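Local atomic coordinates of protein InvG (Salmonella enterica subsp. enterica serovar Typhimurium, PDB entry 4G08), a protein that forms the ring-shaped outer-membrane secretin of a type III secretion system that injects bacterial effector proteins into eukaryotic host cells. Residues 126-131 with 138-143; 101-106 with 117-122. One frame throughout, in Å; residues are numbered along the deposited sequence. Where two conformers were deposited one is given.

In the fold
Both contacts lie in the C-terminal of the two small alpha/beta domains of this periplasmic piece, the bacterial type II/III secretion system short domain, with strand-helix-strand-strand-helix order. Their centres are about 9 Å apart. Along the chain, interaction 2 comes first and joins helix 100-109 to the run leading into strand 120-121; interaction 1 follows, joining strand 127-132 to helix 134-150. The two strands are neighbours in one antiparallel sheet, where Y129 N probably hydrogen-bonds to R120 O. L119 also touches F128 and V130, and F103 touches A143, so the contacts form parts of one helix-on-sheet core in a domain type with the ring-building motif, consistent with a role in assembling the secretin ring.

Interaction 1 of 2, residues 126-131 with 138-143; sequences GTFYVS and DMVVNA
F128 and V130 meet V140 in the helix-on-sheet packing of the bacterial type II/III secretion system short domain. Its strand-helix-strand-strand-helix order, with both helices on one face of a three-stranded antiparallel sheet, is consistent with the KH-like fold of secretin N1 domains. The 126-131 segment runs along the central strand of that sheet, bonded through its backbone to strand 89-94 on one flank and to R120 on the other. F128 is the first of its residues to reach helix 134-150. Its CG sits between the backbone N and the carbonyl carbon (chi1 67°), a rotation that carries the far end of the ring towards V140 although its first side-chain bond does not point there. The methyl CG1 of V140 comes to the ring edge, close to the ring plane, with F128 CZ at 3.8 Å. F128 CE1 is equally near V140 CG1, so the methyl straddles the CE1-CZ bond and does not lie over the face. The buried F128 side chain also touches V93, L95, L100 and L119. Two residues on, V130 points its side chain at the helix, and its CA lies 8.1 Å from the CA of V140. The two-residue spacing is that of an extended strand, placing F128 and V130 on the helix side. On the helix, V140 holds CG1 opposite its backbone N (chi1 170°), directing that branch down onto the sheet. One methyl thus serves both strand residues: besides the phenyl edge, V140 CG1 meets V130 CG1, a looser approach of 4.2 Å, and V130 CG1 and F128 CZ subtend about 80° at it.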
loop_
_atom_site.group_PDB
_atom_site.type_symbol
_atom_site.label_atom_id
_atom_site.label_comp_id
_atom_site.label_asym_id
_atom_site.label_seq_id
_atom_site.Cartn_x
_atom_site.Cartn_y
_atom_site.Cartn_z
ATOM N N GLY A 126 -19.219 14.142 -4.208
ATOM C CA GLY A 126 -18.526 14.552 -2.992
ATOM C C GLY A 126 -17.886 13.394 -2.258
ATOM O O GLY A 126 -17.554 13.502 -1.077
ATOM N N THR A 127 -17.746 12.270 -2.946
ATOM C CA THR A 127 -16.973 11.159 -2.422
ATOM C C THR A 127 -16.054 10.591 -3.484
ATOM O O THR A 127 -16.197 10.887 -4.667
ATOM C CB THR A 127 -17.882 10.025 -1.935
ATOM O OG1 THR A 127 -18.714 9.587 -3.016
ATOM N N PHE A 128 -15.068 9.827 -3.032
ATOM C CA PHE A 128 -14.215 9.053 -3.927
ATOM C C PHE A 128 -13.949 7.702 -3.293
ATOM O O PHE A 128 -14.209 7.514 -2.105
ATOM C CB PHE A 128 -12.898 9.789 -4.195
ATOM C CG PHE A 128 -12.015 9.918 -2.990
ATOM C CD1 PHE A 128 -11.218 8.865 -2.597
ATOM C CD2 PHE A 128 -11.932 11.111 -2.294
ATOM C CE1 PHE A 128 -10.392 8.972 -1.504
ATOM C CE2 PHE A 128 -11.109 11.227 -1.194
ATOM C CZ PHE A 128 -10.344 10.150 -0.793
ATOM N N TYR A 129 -13.571 6.721 -4.113
ATOM C CA TYR A 129 -13.224 5.404 -3.583
ATOM C C TYR A 129 -11.732 5.183 -3.612
ATOM O O TYR A 129 -11.011 5.764 -4.415
ATOM C CB TYR A 129 -13.885 4.277 -4.370
ATOM C CG TYR A 129 -15.366 4.429 -4.527
ATOM C CD1 TYR A 129 -16.227 4.175 -3.474
ATOM C CD2 TYR A 129 -15.906 4.773 -5.747
ATOM C CE1 TYR A 129 -17.586 4.356 -3.609
ATOM C CE2 TYR A 129 -17.263 4.892 -5.913
ATOM C CZ TYR A 129 -18.095 4.733 -4.827
ATOM O OH TYR A 129 -19.438 5.034 -4.944
ATOM N N VAL A 130 -11.278 4.363 -2.686
ATOM C CA VAL A 130 -9.897 3.949 -2.672
ATOM C C VAL A 130 -9.828 2.563 -2.068
ATOM O O VAL A 130 -10.625 2.214 -1.195
ATOM C CB VAL A 130 -9.020 4.921 -1.868
ATOM C CG1 VAL A 130 -9.510 5.021 -0.438
ATOM C CG2 VAL A 130 -7.559 4.490 -1.927
ATOM N N SER A 131 -9.024 1.716 -2.699
ATOM C CA SER A 131 -8.905 0.331 -2.288
ATOM C C SER A 131 -7.435 -0.054 -2.291
ATOM O O SER A 131 -6.710 0.198 -3.263
ATOM C CB SER A 131 -9.687 -0.580 -3.237
ATOM O OG SER A 131 -11.071 -0.268 -3.232
ATOM N N ASP A 138 -6.013 3.967 5.489
ATOM C CA ASP A 138 -6.198 4.701 6.734
ATOM C C ASP A 138 -5.600 6.096 6.622
ATOM O O ASP A 138 -6.192 7.082 7.058
ATOM C CB ASP A 138 -5.533 3.961 7.889
ATOM C CG ASP A 138 -6.299 2.728 8.309
ATOM O OD1 ASP A 138 -7.440 2.539 7.840
ATOM O OD2 ASP A 138 -5.794 1.993 9.182
ATOM N N MET A 139 -4.425 6.175 6.021
ATOM C CA MET A 139 -3.803 7.449 5.739
ATOM C C MET A 139 -4.677 8.285 4.817
ATOM O O MET A 139 -4.867 9.475 5.046
ATOM C CB MET A 139 -2.440 7.216 5.103
ATOM C CG MET A 139 -1.611 8.467 4.906
ATOM S SD MET A 139 -1.884 9.235 3.305
ATOM C CE MET A 139 -1.511 7.842 2.259
ATOM N N VAL A 140 -5.232 7.675 3.777
ATOM C CA VAL A 140 -5.976 8.465 2.805
ATOM C C VAL A 140 -7.230 9.041 3.441
ATOM O O VAL A 140 -7.555 10.213 3.268
ATOM C CB VAL A 140 -6.371 7.645 1.573
ATOM C CG1 VAL A 140 -7.349 8.441 0.737
ATOM C CG2 VAL A 140 -5.141 7.298 0.756
ATOM N N VAL A 141 -7.899 8.219 4.229
ATOM C CA VAL A 141 -9.079 8.646 4.946
ATOM C C VAL A 141 -8.761 9.759 5.936
ATOM O O VAL A 141 -9.480 10.756 6.002
ATOM C CB VAL A 141 -9.678 7.463 5.699
ATOM C CG1 VAL A 141 -10.753 7.933 6.660
ATOM C CG2 VAL A 141 -10.235 6.462 4.706
ATOM N N ASN A 142 -7.713 9.590 6.735
ATOM C CA ASN A 142 -7.338 10.665 7.641
ATOM C C ASN A 142 -7.022 11.930 6.870
ATOM O O ASN A 142 -7.400 13.013 7.304
ATOM C CB ASN A 142 -6.168 10.297 8.547
ATOM C CG ASN A 142 -5.774 11.434 9.472
ATOM O OD1 ASN A 142 -6.589 11.919 10.263
ATOM N ND2 ASN A 142 -4.571 11.961 9.277
ATOM N N ALA A 143 -6.258 11.818 5.793
ATOM C CA ALA A 143 -5.862 13.013 5.072
ATOM C C ALA A 143 -7.085 13.733 4.523
ATOM O O ALA A 143 -7.185 14.954 4.609
ATOM C CB ALA A 143 -4.903 12.674 3.953
#

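Interaction 2 of 2, residues 101-106 with 117-122; sequences NEFNNF and YPLRGD
A short apolar contact and a pair of water bridges, both centred on L119, join helix 100-109 to the run that enters the short, weakly bonded strand 120-121, outermost in the sheet of the bacterial type II/III secretion system short domain within this chain. The backbones come nearest at N104 and L119, whose CA atoms are 7.4 Å apart. L119 reaches across with its CD2 methyl, which meets the F103 ring at the edge, near the ring plane, 3.5 Å from F103 CD2. F103 CE2 lies just as close to L119 CD2, so the methyl sits against one C-C bond of the ring, and the two side chains run at about a right angle. With CG opposite its backbone N (chi1 -178°), F103 extends from the helix into the interior, where A143, A144 and M147 of helix 134-150 also touch it. L119 in turn touches F128 and V130 of the central strand.

N104 lies alongside L119, pointing the other way, and its OD1 is 3.8 Å from L119 CD2. Its amide is linked to the backbone of L119 by one water at each end. The first water donates to N104 OD1 (2.9 Å) and accepts from L119 N (3.0 Å). The second accepts from N104 ND2 (2.8 Å) and donates to L119 O (2.8 Å). N104 ND2 also makes a weak hydrogen bond to L100 O, one turn back in the helix. The two bridges use both the donor and the acceptor of the amide, which probably holds it in one orientation and lets water satisfy the polar backbone atoms of L119 while its CD2 methyl packs against the F103 ring edge.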
loop_
_atom_site.group_PDB
_atom_site.type_symbol
_atom_site.label_atom_id
_atom_site.label_comp_id
_atom_site.label_asym_id
_atom_site.label_seq_id
_atom_site.Cartn_x
_atom_site.Cartn_y
_atom_site.Cartn_z
ATOM N N ASN A 101 -8.803 16.784 -7.536
ATOM C CA ASN A 101 -7.506 17.032 -8.108
ATOM C C ASN A 101 -6.529 17.695 -7.150
ATOM O O ASN A 101 -5.397 17.324 -7.100
ATOM C CB ASN A 101 -7.606 17.770 -9.450
ATOM C CG ASN A 101 -6.358 17.640 -10.277
ATOM O OD1 ASN A 101 -6.120 16.623 -10.884
ATOM N ND2 ASN A 101 -5.544 18.656 -10.263
ATOM N N GLU A 102 -6.999 18.643 -6.371
ATOM C CA GLU A 102 -6.200 19.288 -5.327
ATOM C C GLU A 102 -5.769 18.274 -4.270
ATOM O O GLU A 102 -4.646 18.324 -3.775
ATOM C CB GLU A 102 -7.045 20.393 -4.679
ATOM C CG GLU A 102 -6.340 21.327 -3.704
ATOM C CD GLU A 102 -7.310 22.298 -3.036
ATOM O OE1 GLU A 102 -8.497 22.340 -3.444
ATOM O OE2 GLU A 102 -6.906 22.972 -2.063
ATOM N N PHE A 103 -6.685 17.398 -3.885
ATOM C CA PHE A 103 -6.395 16.398 -2.866
ATOM C C PHE A 103 -5.394 15.351 -3.351
ATOM O O PHE A 103 -4.394 15.079 -2.690
ATOM C CB PHE A 103 -7.682 15.722 -2.426
ATOM C CG PHE A 103 -7.483 14.710 -1.355
ATOM C CD1 PHE A 103 -6.976 15.087 -0.129
ATOM C CD2 PHE A 103 -7.680 13.372 -1.614
ATOM C CE1 PHE A 103 -6.758 14.154 0.855
ATOM C CE2 PHE A 103 -7.417 12.427 -0.653
ATOM C CZ PHE A 103 -6.960 12.820 0.586
ATOM N N ASN A 104 -5.577 14.911 -4.588
ATOM C CA ASN A 104 -4.636 14.017 -5.242
ATOM C C ASN A 104 -3.234 14.591 -5.242
ATOM O O ASN A 104 -2.274 13.914 -4.879
ATOM C CB ASN A 104 -5.057 13.811 -6.687
ATOM C CG ASN A 104 -5.674 12.459 -6.922
ATOM O OD1 ASN A 104 -5.049 11.423 -6.694
ATOM N ND2 ASN A 104 -6.869 12.463 -7.488
ATOM N N ASN A 105 -3.104 15.809 -5.748
ATOM C CA ASN A 105 -1.801 16.447 -5.802
ATOM C C ASN A 105 -1.188 16.570 -4.430
ATOM O O ASN A 105 0.015 16.394 -4.260
ATOM C CB ASN A 105 -1.911 17.821 -6.425
ATOM C CG ASN A 105 -2.209 17.754 -7.896
ATOM O OD1 ASN A 105 -2.079 16.701 -8.518
ATOM N ND2 ASN A 105 -2.686 18.857 -8.449
ATOM N N PHE A 106 -2.026 16.812 -3.438
ATOM C CA PHE A 106 -1.543 16.939 -2.088
ATOM C C PHE A 106 -0.919 15.626 -1.623
ATOM O O PHE A 106 0.175 15.616 -1.056
ATOM C CB PHE A 106 -2.688 17.338 -1.174
ATOM C CG PHE A 106 -2.347 17.281 0.271
ATOM C CD1 PHE A 106 -1.482 18.205 0.824
ATOM C CD2 PHE A 106 -2.782 16.233 1.044
ATOM C CE1 PHE A 106 -1.146 18.148 2.156
ATOM C CE2 PHE A 106 -2.427 16.149 2.370
ATOM C CZ PHE A 106 -1.607 17.106 2.929
ATOM N N TYR A 117 -2.701 2.098 -6.057
ATOM C CA TYR A 117 -3.966 2.206 -5.333
ATOM C C TYR A 117 -4.554 3.602 -5.470
ATOM O O TYR A 117 -4.577 4.375 -4.512
ATOM C CB TYR A 117 -3.776 1.850 -3.861
ATOM C CG TYR A 117 -2.959 0.600 -3.650
ATOM C CD1 TYR A 117 -3.430 -0.642 -4.045
ATOM C CD2 TYR A 117 -1.699 0.671 -3.092
ATOM C CE1 TYR A 117 -2.651 -1.775 -3.907
ATOM C CE2 TYR A 117 -0.909 -0.448 -2.970
ATOM C CZ TYR A 117 -1.374 -1.662 -3.406
ATOM O OH TYR A 117 -0.559 -2.764 -3.276
ATOM N N PRO A 118 -4.999 3.943 -6.684
ATOM C CA PRO A 118 -5.376 5.301 -7.018
ATOM C C PRO A 118 -6.722 5.689 -6.434
ATOM O O PRO A 118 -7.526 4.826 -6.082
ATOM C CB PRO A 118 -5.450 5.271 -8.545
ATOM C CG PRO A 118 -5.840 3.877 -8.860
ATOM C CD PRO A 118 -5.116 3.041 -7.845
ATOM N N LEU A 119 -6.929 6.988 -6.277
ATOM C CA LEU A 119 -8.215 7.522 -5.867
ATOM C C LEU A 119 -9.145 7.512 -7.064
ATOM O O LEU A 119 -8.746 7.885 -8.164
ATOM C CB LEU A 119 -8.042 8.960 -5.390
ATOM C CG LEU A 119 -7.661 9.132 -3.927
ATOM C CD1 LEU A 119 -6.585 8.151 -3.510
ATOM C CD2 LEU A 119 -7.215 10.556 -3.663
ATOM N N ARG A 120 -10.360 7.024 -6.865
ATOM C CA ARG A 120 -11.308 6.895 -7.962
ATOM C C ARG A 120 -12.532 7.731 -7.667
ATOM O O ARG A 120 -13.321 7.403 -6.781
ATOM C CB ARG A 120 -11.714 5.435 -8.144
ATOM C CG ARG A 120 -10.603 4.570 -8.706
ATOM C CD ARG A 120 -10.420 3.311 -7.889
ATOM N NE ARG A 120 -11.681 2.614 -7.697
ATOM C CZ ARG A 120 -11.958 1.880 -6.632
ATOM N NH1 ARG A 120 -11.056 1.754 -5.671
ATOM N NH2 ARG A 120 -13.115 1.241 -6.548
ATOM N N GLY A 121 -12.716 8.793 -8.436
ATOM C CA GLY A 121 -13.798 9.722 -8.165
ATOM C C GLY A 121 -14.152 10.538 -9.381
ATOM O O GLY A 121 -13.789 10.186 -10.503
ATOM N N ASP A 122 -14.913 11.602 -9.173
ATOM C CA ASP A 122 -15.129 12.569 -10.235
ATOM C C ASP A 122 -15.532 13.912 -9.677
ATOM O O ASP A 122 -15.919 14.031 -8.516
ATOM C CB ASP A 122 -16.186 12.083 -11.223
ATOM C CG ASP A 122 -17.537 11.877 -10.575
ATOM O OD1 ASP A 122 -17.601 11.075 -9.614
ATOM O OD2 ASP A 122 -18.551 12.223 -11.220
HETATM O O HOH W 1 -5.099 8.766 -7.827
HETATM O O HOH W 2 -8.493 10.600 -8.817
#